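Local structure of shikimate dehydrogenase (NADP(+)) (Peptoclostridium difficile, 5DZS) at residues 1-12 against 30-40; 84-92 against 239-247. The protein probably catalyses the reversible NADPH-linked reduction of 3-dehydroshikimate to shikimate, the fourth step of the chorismate pathway that leads to the aromatic amino acids. All blocks are in the same frame, centred on the assembly; numbering follows the deposited sequence.

In the fold
From the N terminus, strand 2-8 runs into helix 16-27 and returns as strand 31-37; contact 1 closes this first beta-alpha-beta unit at the edge of the mixed sheet of the substrate-binding domain. Contact 2 opens only afterwards, so the two lie in series and neither nests in nor crosses the other. It closes a far longer loop: strand 87-91 of the same sheet meets helix 233-248, which follows the last strand of the parallel sheet of the probable NADP-binding domain, so a late part of the chain is laid back on the first domain. The contacts touch where the ring of F4 packs on that of W247, with Y33 close by.

Contact 1: residues 1-12 against 30-40; sequences MNFFGLVGEKLS and ESAYKNFEISK
E30 O is gripped three ways: by S31 OG (2.8 Å), by a water (2.8 Å) that also donates to N2 OD1, and weakly by N2 N across the contact (3.3 Å). From here strands 2-8 and 31-37 pair in parallel, bonded from A32 N to N2 O through to I38 N and G8 O; the bond from F36 N to L6 O is the shortest of the series at 2.7 Å. G5 CA sits over the face of Y33, 3.7 Å from the ring centroid and 3° off the normal. With CG anti to the backbone N (chi1 -172°), the Y33 ring swings over strand 2-8, bringing OH to 3.4 Å from L6 CB and on to its hydrogen bond with N59. On the opposite face, the lack of a side chain at G5 admits F36 CE2 to 3.5 Å from G5 CA. Beyond the strands, L11 N donates nearly straight to the anti lone pair of E37 OE2 (2.8 Å, 170°), the two side chains passing alongside, heading opposite ways. E9 OE1 and K40 NZ form a salt bridge. N35 OD1 is hydrogen-bonded to S14 OG, of a predicted shikimate-binding residue. Helix 16-27 covers the face of S31, Y33 and N35, helix 46-53 packs on V7 and I38, and strand 57-60 flanks strand 2-8.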
loop_
_atom_site.group_PDB
_atom_site.type_symbol
_atom_site.label_atom_id
_atom_site.label_comp_id
_atom_site.label_asym_id
_atom_site.label_seq_id
_atom_site.Cartn_x
_atom_site.Cartn_y
_atom_site.Cartn_z
ATOM N N MET B 1 -4.723 -15.663 -14.834
ATOM C CA MET B 1 -3.238 -15.848 -14.621
ATOM C C MET B 1 -2.495 -14.541 -14.777
ATOM O O MET B 1 -2.720 -13.820 -15.740
ATOM C CB MET B 1 -2.713 -16.851 -15.636
ATOM C CG MET B 1 -1.217 -17.103 -15.568
ATOM S SD MET B 1 -0.655 -17.793 -14.022
ATOM C CE MET B 1 -1.349 -19.424 -14.109
ATOM N N ASN B 2 -1.643 -14.218 -13.814
ATOM C CA ASN B 2 -0.771 -13.069 -13.922
ATOM C C ASN B 2 0.680 -13.511 -13.738
ATOM O O ASN B 2 0.962 -14.485 -13.032
ATOM C CB ASN B 2 -1.122 -11.972 -12.952
ATOM C CG ASN B 2 -2.357 -11.223 -13.394
ATOM O OD1 ASN B 2 -3.454 -11.454 -12.877
ATOM N ND2 ASN B 2 -2.211 -10.404 -14.412
ATOM N N PHE B 3 1.576 -12.770 -14.357
ATOM C CA PHE B 3 3.012 -13.049 -14.353
ATOM C C PHE B 3 3.822 -12.008 -13.590
ATOM O O PHE B 3 3.543 -10.802 -13.657
ATOM C CB PHE B 3 3.596 -13.129 -15.781
ATOM C CG PHE B 3 3.124 -14.296 -16.628
ATOM C CD1 PHE B 3 2.496 -15.393 -16.095
ATOM C CD2 PHE B 3 3.451 -14.336 -17.992
ATOM C CE1 PHE B 3 2.134 -16.486 -16.918
ATOM C CE2 PHE B 3 3.083 -15.396 -18.795
ATOM C CZ PHE B 3 2.452 -16.488 -18.254
ATOM N N PHE B 4 4.845 -12.513 -12.915
ATOM C CA PHE B 4 5.743 -11.737 -12.066
ATOM C C PHE B 4 7.146 -12.319 -12.202
ATOM O O PHE B 4 7.324 -13.448 -12.693
ATOM C CB PHE B 4 5.330 -11.864 -10.585
ATOM C CG PHE B 4 3.933 -11.409 -10.300
ATOM C CD1 PHE B 4 2.847 -12.234 -10.484
ATOM C CD2 PHE B 4 3.704 -10.111 -9.858
ATOM C CE1 PHE B 4 1.574 -11.765 -10.236
ATOM C CE2 PHE B 4 2.442 -9.649 -9.618
ATOM C CZ PHE B 4 1.373 -10.478 -9.796
ATOM N N GLY B 5 8.148 -11.595 -11.726
ATOM C CA GLY B 5 9.470 -12.168 -11.697
ATOM C C GLY B 5 10.502 -11.309 -11.042
ATOM O O GLY B 5 10.186 -10.238 -10.495
ATOM N N LEU B 6 11.733 -11.783 -11.118
ATOM C CA LEU B 6 12.884 -11.152 -10.500
ATOM C C LEU B 6 13.874 -10.726 -11.567
ATOM O O LEU B 6 14.343 -11.558 -12.351
ATOM C CB LEU B 6 13.566 -12.131 -9.537
ATOM C CG LEU B 6 14.882 -11.671 -8.899
ATOM C CD1 LEU B 6 14.700 -10.431 -8.050
ATOM C CD2 LEU B 6 15.519 -12.802 -8.112
ATOM N N VAL B 7 14.199 -9.427 -11.580
ATOM C CA VAL B 7 15.137 -8.867 -12.537
ATOM C C VAL B 7 16.514 -8.669 -11.903
ATOM O O VAL B 7 16.638 -8.012 -10.863
ATOM C CB VAL B 7 14.626 -7.526 -13.069
ATOM C CG1 VAL B 7 15.678 -6.832 -13.943
ATOM C CG2 VAL B 7 13.318 -7.725 -13.847
ATOM N N GLY B 8 17.541 -9.228 -12.532
ATOM C CA GLY B 8 18.917 -9.090 -12.048
ATOM C C GLY B 8 19.843 -9.588 -13.122
ATOM O O GLY B 8 19.391 -10.082 -14.143
ATOM N N GLU B 9 21.143 -9.494 -12.899
ATOM C CA GLU B 9 22.099 -9.890 -13.944
ATOM C C GLU B 9 22.352 -11.403 -13.968
ATOM O O GLU B 9 22.330 -12.035 -15.042
ATOM C CB GLU B 9 23.390 -9.105 -13.757
ATOM C CG GLU B 9 24.428 -9.303 -14.839
ATOM C CD GLU B 9 25.700 -8.525 -14.543
ATOM O OE1 GLU B 9 25.927 -8.154 -13.363
ATOM O OE2 GLU B 9 26.477 -8.286 -15.493
ATOM N N LYS B 10 22.553 -11.975 -12.781
ATOM C CA LYS B 10 22.820 -13.412 -12.610
ATOM C C LYS B 10 21.971 -13.895 -11.449
ATOM O O LYS B 10 22.152 -13.422 -10.320
ATOM C CB LYS B 10 24.301 -13.638 -12.278
ATOM C CG LYS B 10 25.294 -13.038 -13.268
ATOM C CD LYS B 10 25.200 -13.685 -14.642
ATOM C CE LYS B 10 26.290 -13.155 -15.570
ATOM N NZ LYS B 10 26.299 -13.849 -16.890
ATOM N N LEU B 11 21.092 -14.858 -11.717
ATOM C CA LEU B 11 20.076 -15.316 -10.768
ATOM C C LEU B 11 19.932 -16.833 -10.577
ATOM O O LEU B 11 18.971 -17.272 -9.977
ATOM C CB LEU B 11 18.717 -14.817 -11.294
ATOM C CG LEU B 11 18.553 -13.302 -11.492
ATOM C CD1 LEU B 11 17.179 -13.036 -12.111
ATOM C CD2 LEU B 11 18.716 -12.547 -10.179
ATOM N N SER B 12 20.865 -17.630 -11.086
ATOM C CA SER B 12 20.735 -19.100 -10.989
ATOM C C SER B 12 20.636 -19.642 -9.553
ATOM O O SER B 12 20.267 -20.798 -9.341
ATOM C CB SER B 12 21.896 -19.788 -11.711
ATOM O OG SER B 12 23.135 -19.466 -11.106
ATOM N N GLU B 30 -3.928 -17.383 -8.586
ATOM C CA GLU B 30 -3.513 -17.827 -9.920
ATOM C C GLU B 30 -2.454 -16.884 -10.477
ATOM O O GLU B 30 -2.740 -15.963 -11.231
ATOM C CB GLU B 30 -4.706 -17.864 -10.871
ATOM C CG GLU B 30 -4.456 -18.667 -12.138
ATOM C CD GLU B 30 -5.495 -18.401 -13.216
ATOM O OE1 GLU B 30 -6.340 -17.501 -13.061
ATOM O OE2 GLU B 30 -5.443 -19.069 -14.233
ATOM N N SER B 31 -1.210 -17.118 -10.098
ATOM C CA SER B 31 -0.134 -16.304 -10.574
ATOM C C SER B 31 1.114 -17.149 -10.613
ATOM O O SER B 31 1.160 -18.240 -10.053
ATOM C CB SER B 31 0.050 -15.072 -9.685
ATOM O OG SER B 31 -1.034 -14.182 -9.917
ATOM N N ALA B 32 2.121 -16.627 -11.326
ATOM C CA ALA B 32 3.386 -17.334 -11.477
ATOM C C ALA B 32 4.562 -16.382 -11.500
ATOM O O ALA B 32 4.401 -15.237 -11.939
ATOM C CB ALA B 32 3.347 -18.222 -12.701
ATOM N N TYR B 33 5.715 -16.852 -11.004
ATOM C CA TYR B 33 6.908 -16.018 -10.840
ATOM C C TYR B 33 8.142 -16.735 -11.343
ATOM O O TYR B 33 8.377 -17.883 -11.011
ATOM C CB TYR B 33 7.062 -15.708 -9.340
ATOM C CG TYR B 33 8.124 -14.685 -8.903
ATOM C CD1 TYR B 33 9.465 -14.997 -8.940
ATOM C CD2 TYR B 33 7.749 -13.482 -8.381
ATOM C CE1 TYR B 33 10.417 -14.082 -8.486
ATOM C CE2 TYR B 33 8.671 -12.564 -7.908
ATOM C CZ TYR B 33 9.991 -12.884 -7.953
ATOM O OH TYR B 33 10.899 -11.946 -7.433
ATOM N N LYS B 34 8.925 -16.057 -12.176
ATOM C CA LYS B 34 10.174 -16.641 -12.644
ATOM C C LYS B 34 11.319 -15.642 -12.633
ATOM O O LYS B 34 11.110 -14.447 -12.496
ATOM C CB LYS B 34 10.041 -17.289 -14.007
ATOM C CG LYS B 34 10.073 -16.340 -15.177
ATOM C CD LYS B 34 10.066 -17.125 -16.496
ATOM C CE LYS B 34 10.370 -16.216 -17.641
ATOM N NZ LYS B 34 11.828 -15.901 -17.797
ATOM N N ASN B 35 12.522 -16.116 -12.808
ATOM C CA ASN B 35 13.665 -15.233 -12.967
ATOM C C ASN B 35 13.676 -14.587 -14.340
ATOM O O ASN B 35 13.394 -15.249 -15.353
ATOM C CB ASN B 35 14.969 -16.039 -12.822
ATOM C CG ASN B 35 15.276 -16.437 -11.377
ATOM O OD1 ASN B 35 14.935 -15.738 -10.444
ATOM N ND2 ASN B 35 15.904 -17.596 -11.217
ATOM N N PHE B 36 14.080 -13.314 -14.364
ATOM C CA PHE B 36 14.299 -12.549 -15.573
ATOM C C PHE B 36 15.769 -12.066 -15.566
ATOM O O PHE B 36 16.054 -10.943 -15.171
ATOM C CB PHE B 36 13.400 -11.316 -15.700
ATOM C CG PHE B 36 11.929 -11.594 -15.842
ATOM C CD1 PHE B 36 11.440 -12.355 -16.901
ATOM C CD2 PHE B 36 11.016 -11.046 -14.963
ATOM C CE1 PHE B 36 10.070 -12.549 -17.060
ATOM C CE2 PHE B 36 9.643 -11.268 -15.126
ATOM C CZ PHE B 36 9.182 -11.998 -16.176
ATOM N N GLU B 37 16.689 -12.898 -15.991
ATOM C CA GLU B 37 18.088 -12.475 -16.104
ATOM C C GLU B 37 18.176 -11.504 -17.277
ATOM O O GLU B 37 17.719 -11.809 -18.384
ATOM C CB GLU B 37 19.005 -13.675 -16.317
ATOM C CG GLU B 37 19.141 -14.608 -15.125
ATOM C CD GLU B 37 20.280 -15.613 -15.304
ATOM O OE1 GLU B 37 20.568 -16.017 -16.458
ATOM O OE2 GLU B 37 20.892 -15.993 -14.298
ATOM N N ILE B 38 18.774 -10.349 -17.051
ATOM C CA ILE B 38 18.923 -9.345 -18.094
ATOM C C ILE B 38 20.278 -8.705 -17.961
ATOM O O ILE B 38 20.687 -8.291 -16.866
ATOM C CB ILE B 38 17.807 -8.279 -18.037
ATOM C CG1 ILE B 38 16.429 -8.940 -18.198
ATOM C CG2 ILE B 38 18.029 -7.204 -19.100
ATOM C CD1 ILE B 38 15.290 -7.961 -18.095
ATOM N N SER B 39 20.948 -8.594 -19.097
ATOM C CA SER B 39 22.297 -8.060 -19.149
ATOM C C SER B 39 22.309 -6.534 -18.952
ATOM O O SER B 39 21.323 -5.853 -19.208
ATOM C CB SER B 39 22.922 -8.394 -20.498
ATOM O OG SER B 39 22.354 -7.618 -21.537
ATOM N N LYS B 40 23.465 -5.991 -18.579
ATOM C CA LYS B 40 23.566 -4.555 -18.376
ATOM C C LYS B 40 23.231 -3.736 -19.631
ATOM O O LYS B 40 22.657 -2.650 -19.527
ATOM C CB LYS B 40 24.984 -4.193 -17.943
ATOM C CG LYS B 40 25.351 -4.655 -16.552
ATOM C CD LYS B 40 26.762 -4.169 -16.212
ATOM C CE LYS B 40 27.044 -4.246 -14.720
ATOM N NZ LYS B 40 26.968 -5.629 -14.182
HETATM O O HOH W 1 -3.772 -13.403 -10.829
HETATM O O HOH W 2 25.522 -7.905 -17.841
#

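Contact 2: residues 84-92 against 239-247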
loop_
_atom_site.group_PDB
_atom_site.type_symbol
_atom_site.label_atom_id
_atom_site.label_comp_id
_atom_site.label_asym_id
_atom_site.label_seq_id
_atom_site.Cartn_x
_atom_site.Cartn_y
_atom_site.Cartn_z
ATOM N N ALA B 84 16.672 3.831 -4.053
ATOM C CA ALA B 84 16.706 2.546 -4.778
ATOM C C ALA B 84 15.320 1.941 -4.779
ATOM O O ALA B 84 14.523 2.227 -3.864
ATOM C CB ALA B 84 17.653 1.589 -4.102
ATOM N N VAL B 85 15.073 1.080 -5.770
ATOM C CA VAL B 85 13.819 0.378 -5.941
ATOM C C VAL B 85 14.048 -1.118 -6.042
ATOM O O VAL B 85 14.929 -1.546 -6.787
ATOM C CB VAL B 85 13.107 0.896 -7.205
ATOM C CG1 VAL B 85 12.023 -0.057 -7.724
ATOM C CG2 VAL B 85 12.532 2.266 -6.909
ATOM N N ASN B 86 13.278 -1.929 -5.304
ATOM C CA ASN B 86 13.338 -3.387 -5.457
ATOM C C ASN B 86 12.017 -4.029 -5.834
ATOM O O ASN B 86 11.975 -5.248 -5.979
ATOM C CB ASN B 86 13.906 -4.051 -4.214
ATOM C CG ASN B 86 12.941 -4.074 -3.067
ATOM O OD1 ASN B 86 11.873 -3.464 -3.087
ATOM N ND2 ASN B 86 13.316 -4.815 -2.038
ATOM N N THR B 87 10.968 -3.228 -6.024
ATOM C CA THR B 87 9.627 -3.750 -6.329
ATOM C C THR B 87 8.980 -2.789 -7.315
ATOM O O THR B 87 8.909 -1.591 -7.037
ATOM C CB THR B 87 8.788 -3.885 -5.044
ATOM O OG1 THR B 87 9.439 -4.791 -4.130
ATOM C CG2 THR B 87 7.382 -4.388 -5.328
ATOM N N ILE B 88 8.520 -3.308 -8.443
ATOM C CA ILE B 88 7.854 -2.507 -9.468
ATOM C C ILE B 88 6.446 -3.071 -9.709
ATOM O O ILE B 88 6.281 -4.313 -9.783
ATOM C CB ILE B 88 8.645 -2.520 -10.792
ATOM C CG1 ILE B 88 9.997 -1.807 -10.603
ATOM C CG2 ILE B 88 7.868 -1.885 -11.953
ATOM C CD1 ILE B 88 10.970 -1.939 -11.758
ATOM N N LEU B 89 5.473 -2.190 -9.862
ATOM C CA LEU B 89 4.079 -2.545 -10.147
ATOM C C LEU B 89 3.671 -1.856 -11.448
ATOM O O LEU B 89 3.896 -0.652 -11.621
ATOM C CB LEU B 89 3.175 -2.055 -9.028
ATOM C CG LEU B 89 1.661 -2.144 -9.263
ATOM C CD1 LEU B 89 1.127 -3.542 -9.528
ATOM C CD2 LEU B 89 0.950 -1.537 -8.063
ATOM N N LEU B 90 3.052 -2.607 -12.355
ATOM C CA LEU B 90 2.455 -2.093 -13.595
ATOM C C LEU B 90 0.957 -1.893 -13.398
ATOM O O LEU B 90 0.238 -2.827 -13.061
ATOM C CB LEU B 90 2.658 -3.102 -14.742
ATOM C CG LEU B 90 1.932 -2.803 -16.056
ATOM C CD1 LEU B 90 2.546 -1.606 -16.762
ATOM C CD2 LEU B 90 1.983 -4.062 -16.953
ATOM N N ARG B 91 0.497 -0.666 -13.615
ATOM C CA ARG B 91 -0.926 -0.341 -13.603
ATOM C C ARG B 91 -1.214 0.687 -14.650
ATOM O O ARG B 91 -0.570 1.727 -14.705
ATOM C CB ARG B 91 -1.380 0.183 -12.224
ATOM C CG ARG B 91 -1.471 -0.823 -11.112
ATOM C CD ARG B 91 -2.531 -1.889 -11.330
ATOM N NE ARG B 91 -2.497 -2.831 -10.212
ATOM C CZ ARG B 91 -3.047 -4.044 -10.235
ATOM N NH1 ARG B 91 -3.710 -4.471 -11.314
ATOM N NH2 ARG B 91 -2.932 -4.834 -9.173
ATOM N N GLU B 92 -2.195 0.378 -15.506
ATOM C CA GLU B 92 -2.614 1.307 -16.549
ATOM C C GLU B 92 -1.427 1.841 -17.367
ATOM O O GLU B 92 -1.298 3.034 -17.632
ATOM C CB GLU B 92 -3.477 2.428 -15.953
ATOM C CG GLU B 92 -4.869 1.975 -15.496
ATOM C CD GLU B 92 -4.925 1.227 -14.167
ATOM O OE1 GLU B 92 -4.451 1.767 -13.136
ATOM O OE2 GLU B 92 -5.540 0.125 -14.128
ATOM N N GLN B 239 10.027 -9.686 2.602
ATOM C CA GLN B 239 9.995 -8.819 1.409
ATOM C C GLN B 239 9.114 -9.398 0.307
ATOM O O GLN B 239 8.430 -8.650 -0.432
ATOM C CB GLN B 239 11.383 -8.618 0.905
ATOM C CG GLN B 239 12.192 -7.811 1.844
ATOM C CD GLN B 239 13.560 -7.560 1.272
ATOM O OE1 GLN B 239 14.348 -8.498 1.004
ATOM N NE2 GLN B 239 13.860 -6.295 1.064
ATOM N N ALA B 240 9.087 -10.715 0.146
ATOM C CA ALA B 240 8.239 -11.321 -0.872
ATOM C C ALA B 240 6.765 -11.039 -0.549
ATOM O O ALA B 240 5.955 -10.691 -1.422
ATOM C CB ALA B 240 8.479 -12.815 -1.007
ATOM N N ILE B 241 6.409 -11.187 0.733
ATOM C CA ILE B 241 5.030 -10.962 1.172
ATOM C C ILE B 241 4.643 -9.485 1.023
ATOM O O ILE B 241 3.546 -9.179 0.516
ATOM C CB ILE B 241 4.833 -11.503 2.605
ATOM C CG1 ILE B 241 4.919 -13.034 2.577
ATOM C CG2 ILE B 241 3.500 -11.050 3.202
ATOM C CD1 ILE B 241 5.038 -13.675 3.949
ATOM N N LYS B 242 5.526 -8.576 1.406
ATOM C CA LYS B 242 5.244 -7.161 1.228
ATOM C C LYS B 242 5.070 -6.824 -0.256
ATOM O O LYS B 242 4.193 -6.044 -0.629
ATOM C CB LYS B 242 6.352 -6.313 1.866
ATOM C CG LYS B 242 6.116 -4.817 1.798
ATOM C CD LYS B 242 4.880 -4.368 2.561
ATOM C CE LYS B 242 4.938 -4.631 4.063
ATOM N NZ LYS B 242 3.709 -4.225 4.831
ATOM N N SER B 243 5.919 -7.404 -1.110
ATOM C CA SER B 243 5.769 -7.180 -2.541
ATOM C C SER B 243 4.379 -7.648 -3.007
ATOM O O SER B 243 3.717 -6.960 -3.798
ATOM C CB SER B 243 6.825 -7.917 -3.361
ATOM O OG SER B 243 8.131 -7.408 -3.144
ATOM N N GLN B 244 3.976 -8.830 -2.547
ATOM C CA GLN B 244 2.675 -9.366 -2.894
ATOM C C GLN B 244 1.526 -8.461 -2.424
ATOM O O GLN B 244 0.523 -8.292 -3.132
ATOM C CB GLN B 244 2.549 -10.776 -2.350
ATOM C CG GLN B 244 3.418 -11.769 -3.096
ATOM C CD GLN B 244 2.972 -11.957 -4.532
ATOM O OE1 GLN B 244 1.859 -11.614 -4.896
ATOM N NE2 GLN B 244 3.855 -12.512 -5.361
ATOM N N GLU B 245 1.688 -7.859 -1.249
ATOM C CA GLU B 245 0.669 -6.954 -0.722
ATOM C C GLU B 245 0.530 -5.750 -1.671
ATOM O O GLU B 245 -0.555 -5.301 -1.984
ATOM C CB GLU B 245 1.020 -6.451 0.683
ATOM C CG GLU B 245 0.876 -7.513 1.765
ATOM C CD GLU B 245 1.122 -6.960 3.148
ATOM O OE1 GLU B 245 0.466 -7.442 4.102
ATOM O OE2 GLU B 245 1.920 -6.033 3.316
ATOM N N ILE B 246 1.664 -5.230 -2.114
ATOM C CA ILE B 246 1.676 -4.099 -3.037
ATOM C C ILE B 246 1.052 -4.451 -4.391
ATOM O O ILE B 246 0.204 -3.719 -4.915
ATOM C CB ILE B 246 3.120 -3.606 -3.251
ATOM C CG1 ILE B 246 3.624 -2.939 -1.959
ATOM C CG2 ILE B 246 3.173 -2.619 -4.427
ATOM C CD1 ILE B 246 5.109 -2.714 -1.929
ATOM N N TRP B 247 1.439 -5.602 -4.924
ATOM C CA TRP B 247 0.971 -6.037 -6.238
ATOM C C TRP B 247 -0.521 -6.285 -6.262
ATOM O O TRP B 247 -1.186 -5.953 -7.273
ATOM C CB TRP B 247 1.738 -7.264 -6.714
ATOM C CG TRP B 247 3.196 -7.007 -7.050
ATOM C CD1 TRP B 247 3.724 -5.850 -7.540
ATOM C CD2 TRP B 247 4.280 -7.927 -6.944
ATOM N NE1 TRP B 247 5.064 -5.977 -7.708
ATOM C CE2 TRP B 247 5.440 -7.260 -7.378
ATOM C CE3 TRP B 247 4.390 -9.254 -6.522
ATOM C CZ2 TRP B 247 6.684 -7.871 -7.401
ATOM C CZ3 TRP B 247 5.631 -9.858 -6.563
ATOM C CH2 TRP B 247 6.758 -9.178 -6.968
HETATM O O HOH W 3 10.473 -6.702 -2.226
#
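W247 NE1 gives its hydrogen to I88 O at 2.9 Å, a bent bond (140°) that reaches the oxygen from above the carbonyl plane, so the buried indole nitrogen is satisfied by strand backbone. In T87, chi1 of -60° puts OG1 beside the backbone N and CG2 anti to it, 3.7 Å from the same NE1. L89 CD1 meets W247 CD1 at 4.0 Å, the side chains lying alongside but heading opposite ways. Farther along the strand, R91 bends at chi2 and makes a weak bond from NH2 to W247 O, which approaches the edge of the guanidinium. Toward the strand's start, a water bridges two hydroxyls, 2.9 Å from T87 OG1 and 2.6 Å from S243 OG. T87 OG1 in turn donates to N86 OD1, while N59 bonds both S243 OG and N86 O. N86 and Q239, both predicted to bind shikimate, are held by T100 and D101 respectively, which fits a substrate pocket where strand and helix meet. N86 and T87 form a classic beta bulge opposite Y98. Strand 87-91 lies between strands 57-60 and 94-98, and helix 233-248 packs on the face of T87 beside helix 16-27, with K242 bridging to D249 of the second subunit.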